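PDB 4KWA: transcriptional regulator from Saccharomonospora viridis, which probably binds operator DNA as a TetR-family transcriptional repressor, and holds a choline ion in its C-terminal, BetI-like domain. Local coordinates for residues A[127-130]-A[131-135]; A[162-165]-A[166-170]; A[172-175]-A[176-179]. All blocks are in the same frame, centred on the assembly; numbering follows the deposited sequence.

Contact 1: A[127-130]-A[131-135]; sequences YQTI and AMTIR
Thr133 and Thr129 meet one helical turn apart on helix 113-139, where a single carbonyl serves two donors of the same residue. Thr133 OG1 bonds Thr129 O at 2.6 Å, while Thr133 N reaches the same oxygen at 2.9 Å from the opposite face of the carbonyl plane. The hydroxyl can do this because it stands beside its own backbone N (chi1 -54°), turned back toward the preceding turn. Thr129 OG1 is engaged elsewhere, with Arg125 O, so the two threonine hydroxyls each look back along the helix. On the packed side Ile134 lies across Ile130: its CD1 sits 3.8 Å from Ile130 CG2, and the pair is buried, with Ile134 continuing onto Ala148 and Leu151 of helix 148-168. Thr133 meanwhile rests on Arg80, Leu81 and Leu84 of helix 77-86.

The solvent side is looser and wet. Gln128 and Arg135 do not touch; two waters span them. One water donates to Gln128 O and accepts from Gln128 NE2 at 2.7 Å and from Arg135 NH1; this water lies in the guanidinium plane. The other accepts from Gln128 NE2 and from Arg135 NH2, which also forms a salt bridge with Asp149. The chemistry implies a helix with apolar contact at Ile130 and Ile134, a threonine hydroxyl satisfied by the helix's own carbonyl, and polar ends on the outer side bridged by water.

Contact 2: A[162-165]-A[166-170]; sequences LGIQ and VLTGK
Gln165 CG stands beside its backbone N (chi1 -62°) and Lys170 CG opposite its own (chi1 174°), and from these starts both side chains stay extended, running side by side and pointing the same way. The aliphatic part of the lysine follows the glutamine, with Lys170 CD 3.9 Å from Gln165 CB, and the ends join where Lys170 NZ donates to Gln165 OE1 at 3.0 Å. The ammonium approaches from well above the amide plane, not on a lone pair. Its stronger polar partner is Thr153 OG1 of the second subunit, so the lysine tip links its own helix end to the partner chain.

In the backbone beside this pair helix 148-168 comes to its close. Gly169 takes positive phi in a Schellman motif, and Lys170 N returns to Gln165 O at 3.0 Å. One carbonyl earlier, Ile164 O accepts twice: from Thr168 N at 2.9 Å, and from Thr168 OG1, which lies above the carbonyl plane. The methyl of the same residue, Thr168 CG2, lies alongside Ile164 CG2 at 3.9 Å. Thus a threonine ties the last turn at both backbone and side chain.

The helix end lies between its own chain and the dimer partner. Val166 and Leu162 pack on selenomethionine Met178 of helix 175-190, and Leu167 rests on Arg96 and Trp99 of helix 94-109. Across the subunit boundary, Gln165 packs on Tyr123, Thr168 on Tyr119 and Lys170 on Tyr127, all of helix 113-139 of the second subunit.

Contact 3: A[172-175]-A[176-179]; sequences GCSV and DHMR
His177 bends back over the start of its own helix toward Ser174 and Gly172. From CB, 3.5 Å from Ser174 OG, the side chain runs beside its backbone N (chi1 -67°) to CG, which has Ser174 OG and Gly172 O at similar distances, in directions roughly at right angles. At ND1 the approach is closest: Ser174 OG is 2.6 Å away and Gly172 O 2.8 Å, both oblique to the ring, and the geometry between ND1 and Gly172 O is too poor for a hydrogen bond. Farther out, His177 CE1 still lies 3.3 Å from Gly172 O. Ser174 N meets the ring at its edge, in the ring plane; this buried amide has no partner in the model.

The same serine hydroxyl accepts from His177 N at 2.9 Å. Behind it the first helical bonds run from Met178 N to Ser174 O and from Arg179 N to Val175 O. On the outer flank Arg179 NH1 forms a salt bridge with Asp176 OD1 at 3.0 Å; the oxygen lies in the guanidinium plane and uses its anti lone pair. Arg179 NE pairs with Glu86. Selenomethionine Met178 leads inward onto Leu89, Pro90 and Ile159. Cys173 carries a covalently attached beta-mercaptoethanol, probably from the crystallisation liquor. A serine N-cap, its hydroxyl taking the amide three residues on, is the classic start of an alpha-helix, here helix 175-190.

How the contacts relate
Contacts 2 and 3 are the end of helix 148-168 and the start of helix 175-190. Their centres lie 9 Å apart and they touch: Val166 CG2 is 3.8 Å from Ser174 O, and Gln165 CB is 3.9 Å from Cys173 SG. Contact 1, on helix 113-139, stands apart from both, its nearest atoms about 13 Å from contact 2 and about 12 Å from contact 3. The bound choline is near all three, about 7 Å from the side chain of Met178, about 8 Å from Gly163 and about 9 Å from the side chain of Ile130, and touches none of these residues. The choline pocket itself comprises Gln88, Asp160 and, on helix 94-109, Trp99.

Contact 1: A[127-130]-A[131-135]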
# COMPACT_ATOMS: atom_id res chain seq x y z
N TYR A 127 1.80 13.38 8.41
CA TYR A 127 0.66 13.20 9.20
C TYR A 127 0.41 14.49 10.02
O TYR A 127 -0.70 15.05 10.00
CB TYR A 127 0.85 12.02 10.12
CG TYR A 127 -0.27 11.79 11.12
CD1 TYR A 127 -1.42 11.13 10.78
CD2 TYR A 127 -0.14 12.20 12.41
CE1 TYR A 127 -2.36 10.84 11.72
CE2 TYR A 127 -1.11 11.97 13.33
CZ TYR A 127 -2.25 11.31 12.96
OH TYR A 127 -3.19 11.10 13.96
N GLN A 128 1.43 14.97 10.67
CA GLN A 128 1.33 16.25 11.43
C GLN A 128 1.02 17.47 10.56
O GLN A 128 0.22 18.30 10.98
CB GLN A 128 2.52 16.47 12.34
CG GLN A 128 2.78 15.39 13.37
CD GLN A 128 1.66 15.09 14.42
OE1 GLN A 128 1.64 14.02 15.05
NE2 GLN A 128 0.76 16.00 14.59
N THR A 129 1.61 17.56 9.37
CA THR A 129 1.28 18.57 8.42
C THR A 129 -0.23 18.60 8.10
O THR A 129 -0.86 19.64 8.02
CB THR A 129 2.11 18.36 7.17
OG1 THR A 129 3.43 18.74 7.55
CG2 THR A 129 1.61 19.25 6.03
N ILE A 130 -0.79 17.41 7.80
CA ILE A 130 -2.19 17.28 7.51
C ILE A 130 -3.00 17.71 8.70
O ILE A 130 -3.91 18.58 8.57
CB ILE A 130 -2.55 15.80 7.17
CG1 ILE A 130 -1.81 15.32 5.92
CG2 ILE A 130 -4.04 15.69 6.93
CD1 ILE A 130 -2.04 16.20 4.71
N ALA A 131 -2.68 17.18 9.87
CA ALA A 131 -3.46 17.54 11.04
C ALA A 131 -3.43 19.06 11.35
O ALA A 131 -4.44 19.70 11.74
CB ALA A 131 -2.99 16.70 12.26
N MSE A 132 -2.25 19.65 11.15
CA MSE A 132 -2.09 21.05 11.39
C MSE A 132 -2.91 21.81 10.41
O MSE A 132 -3.47 22.85 10.77
CB MSE A 132 -0.63 21.45 11.35
CG MSE A 132 -0.48 22.94 11.53
SE MSE A 132 1.42 23.34 11.12
CE MSE A 132 1.67 23.14 9.14
N THR A 133 -2.96 21.36 9.15
CA THR A 133 -3.77 22.08 8.15
C THR A 133 -5.29 22.07 8.49
O THR A 133 -6.01 23.07 8.34
CB THR A 133 -3.49 21.47 6.81
OG1 THR A 133 -2.04 21.53 6.66
CG2 THR A 133 -4.20 22.26 5.62
N ILE A 134 -5.75 20.91 8.92
CA ILE A 134 -7.11 20.76 9.38
C ILE A 134 -7.42 21.73 10.50
O ILE A 134 -8.44 22.44 10.37
CB ILE A 134 -7.42 19.28 9.72
CG1 ILE A 134 -7.38 18.50 8.41
CG2 ILE A 134 -8.77 19.15 10.38
CD1 ILE A 134 -7.22 17.00 8.61
N ARG A 135 -6.59 21.80 11.55
CA ARG A 135 -6.85 22.72 12.66
C ARG A 135 -6.79 24.19 12.20
O ARG A 135 -7.49 25.05 12.69
CB ARG A 135 -5.85 22.44 13.81
CG ARG A 135 -5.99 21.04 14.35
CD ARG A 135 -5.00 20.77 15.49
NE ARG A 135 -4.89 19.39 15.95
CZ ARG A 135 -3.83 18.62 15.69
NH1 ARG A 135 -2.73 19.14 15.03
NH2 ARG A 135 -3.79 17.42 16.17
O HOH W 1 0.07 18.43 13.67
O HOH W 2 -1.83 15.94 15.92

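Contact 2: A[162-165]-A[166-170]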
# COMPACT_ATOMS: atom_id res chain seq x y z
N LEU A 162 -5.89 4.71 -2.61
CA LEU A 162 -6.20 5.18 -3.94
C LEU A 162 -4.98 5.09 -4.76
O LEU A 162 -5.08 4.63 -5.93
CB LEU A 162 -6.78 6.62 -3.89
CG LEU A 162 -8.19 6.72 -3.25
CD1 LEU A 162 -8.42 8.21 -3.06
CD2 LEU A 162 -9.22 6.11 -4.21
N GLY A 163 -3.80 5.36 -4.20
CA GLY A 163 -2.60 5.29 -5.04
C GLY A 163 -2.26 3.94 -5.55
O GLY A 163 -1.83 3.75 -6.68
N ILE A 164 -2.53 2.97 -4.68
CA ILE A 164 -2.39 1.59 -5.02
C ILE A 164 -3.30 1.25 -6.18
O ILE A 164 -2.84 0.58 -7.12
CB ILE A 164 -2.64 0.67 -3.78
CG1 ILE A 164 -1.68 0.95 -2.68
CG2 ILE A 164 -2.57 -0.83 -4.19
CD1 ILE A 164 -2.13 0.43 -1.31
N GLN A 165 -4.57 1.64 -6.10
CA GLN A 165 -5.52 1.36 -7.14
C GLN A 165 -4.97 1.99 -8.48
O GLN A 165 -5.01 1.32 -9.55
CB GLN A 165 -6.91 1.87 -6.71
CG GLN A 165 -7.45 1.18 -5.47
CD GLN A 165 -8.78 1.75 -5.03
OE1 GLN A 165 -9.41 2.50 -5.78
NE2 GLN A 165 -9.26 1.35 -3.83
N VAL A 166 -4.38 3.18 -8.42
CA VAL A 166 -3.79 3.72 -9.64
C VAL A 166 -2.61 2.92 -10.16
O VAL A 166 -2.60 2.47 -11.34
CB VAL A 166 -3.40 5.22 -9.47
CG1 VAL A 166 -2.72 5.77 -10.74
CG2 VAL A 166 -4.65 6.02 -9.00
N LEU A 167 -1.63 2.68 -9.31
CA LEU A 167 -0.44 1.91 -9.71
C LEU A 167 -0.62 0.46 -10.18
O LEU A 167 0.06 0.03 -11.16
CB LEU A 167 0.68 2.01 -8.72
CG LEU A 167 1.60 3.24 -8.88
CD1 LEU A 167 0.97 4.54 -8.45
CD2 LEU A 167 2.88 3.05 -8.06
N THR A 168 -1.62 -0.20 -9.61
CA THR A 168 -1.93 -1.58 -9.92
C THR A 168 -2.91 -1.70 -11.08
O THR A 168 -3.21 -2.80 -11.47
CB THR A 168 -2.45 -2.36 -8.70
OG1 THR A 168 -3.72 -1.81 -8.24
CG2 THR A 168 -1.41 -2.33 -7.58
N GLY A 169 -3.38 -0.57 -11.60
CA GLY A 169 -4.26 -0.56 -12.79
C GLY A 169 -5.70 -1.00 -12.62
O GLY A 169 -6.31 -1.59 -13.54
N LYS A 170 -6.29 -0.63 -11.50
CA LYS A 170 -7.72 -0.92 -11.27
C LYS A 170 -8.55 -0.29 -12.40
O LYS A 170 -8.30 0.84 -12.86
CB LYS A 170 -8.15 -0.41 -9.90
CG LYS A 170 -9.66 -0.51 -9.60
CD LYS A 170 -10.03 0.19 -8.29
CE LYS A 170 -11.54 0.46 -8.16
NZ LYS A 170 -11.86 1.42 -7.04

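Contact 3: A[172-175]-A[176-179]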
# COMPACT_ATOMS: atom_id res chain seq x y z
N GLY A 172 -10.91 1.70 -14.49
CA GLY A 172 -11.58 2.99 -14.30
C GLY A 172 -10.74 3.94 -13.48
O GLY A 172 -11.01 5.14 -13.44
N CYS A 173 -9.65 3.43 -12.88
CA CYS A 173 -8.84 4.29 -12.02
C CYS A 173 -7.86 5.06 -12.90
O CYS A 173 -7.46 4.63 -14.00
CB CYS A 173 -8.12 3.47 -10.91
SG CYS A 173 -9.26 2.70 -9.70
N SER A 174 -7.59 6.28 -12.51
CA SER A 174 -6.58 7.10 -13.21
C SER A 174 -6.18 8.13 -12.18
O SER A 174 -6.87 8.28 -11.18
CB SER A 174 -7.16 7.84 -14.40
OG SER A 174 -8.20 8.72 -13.93
N VAL A 175 -5.10 8.88 -12.46
CA VAL A 175 -4.75 9.98 -11.52
C VAL A 175 -5.95 10.98 -11.47
O VAL A 175 -6.23 11.55 -10.43
CB VAL A 175 -3.50 10.74 -12.00
CG1 VAL A 175 -3.24 11.98 -11.16
CG2 VAL A 175 -2.26 9.86 -11.98
N ASP A 176 -6.60 11.32 -12.62
CA ASP A 176 -7.75 12.25 -12.62
C ASP A 176 -8.85 11.74 -11.72
O ASP A 176 -9.43 12.49 -10.95
CB ASP A 176 -8.32 12.46 -14.05
CG ASP A 176 -7.40 13.30 -14.96
OD1 ASP A 176 -6.65 14.17 -14.50
OD2 ASP A 176 -7.48 13.13 -16.19
N HIS A 177 -9.10 10.42 -11.73
CA HIS A 177 -10.19 9.85 -10.89
C HIS A 177 -9.83 9.95 -9.39
O HIS A 177 -10.66 10.31 -8.59
CB HIS A 177 -10.58 8.48 -11.35
CG HIS A 177 -11.23 8.49 -12.72
ND1 HIS A 177 -10.66 7.91 -13.84
CD2 HIS A 177 -12.39 9.07 -13.15
CE1 HIS A 177 -11.46 8.08 -14.88
NE2 HIS A 177 -12.51 8.79 -14.49
N MSE A 178 -8.57 9.68 -9.08
CA MSE A 178 -8.09 9.79 -7.69
C MSE A 178 -8.23 11.24 -7.20
O MSE A 178 -8.60 11.52 -6.04
CB MSE A 178 -6.60 9.32 -7.71
CG MSE A 178 -5.95 9.63 -6.39
SE MSE A 178 -4.25 8.62 -6.28
CE MSE A 178 -3.69 9.20 -4.55
N ARG A 179 -7.82 12.16 -8.04
CA ARG A 179 -7.93 13.58 -7.76
C ARG A 179 -9.35 13.96 -7.45
O ARG A 179 -9.59 14.58 -6.47
CB ARG A 179 -7.39 14.46 -8.88
CG ARG A 179 -7.33 15.93 -8.53
CD ARG A 179 -6.87 16.82 -9.66
NE ARG A 179 -5.49 16.61 -10.02
CZ ARG A 179 -5.09 16.04 -11.14
NH1 ARG A 179 -5.92 15.61 -12.03
NH2 ARG A 179 -3.81 15.89 -11.37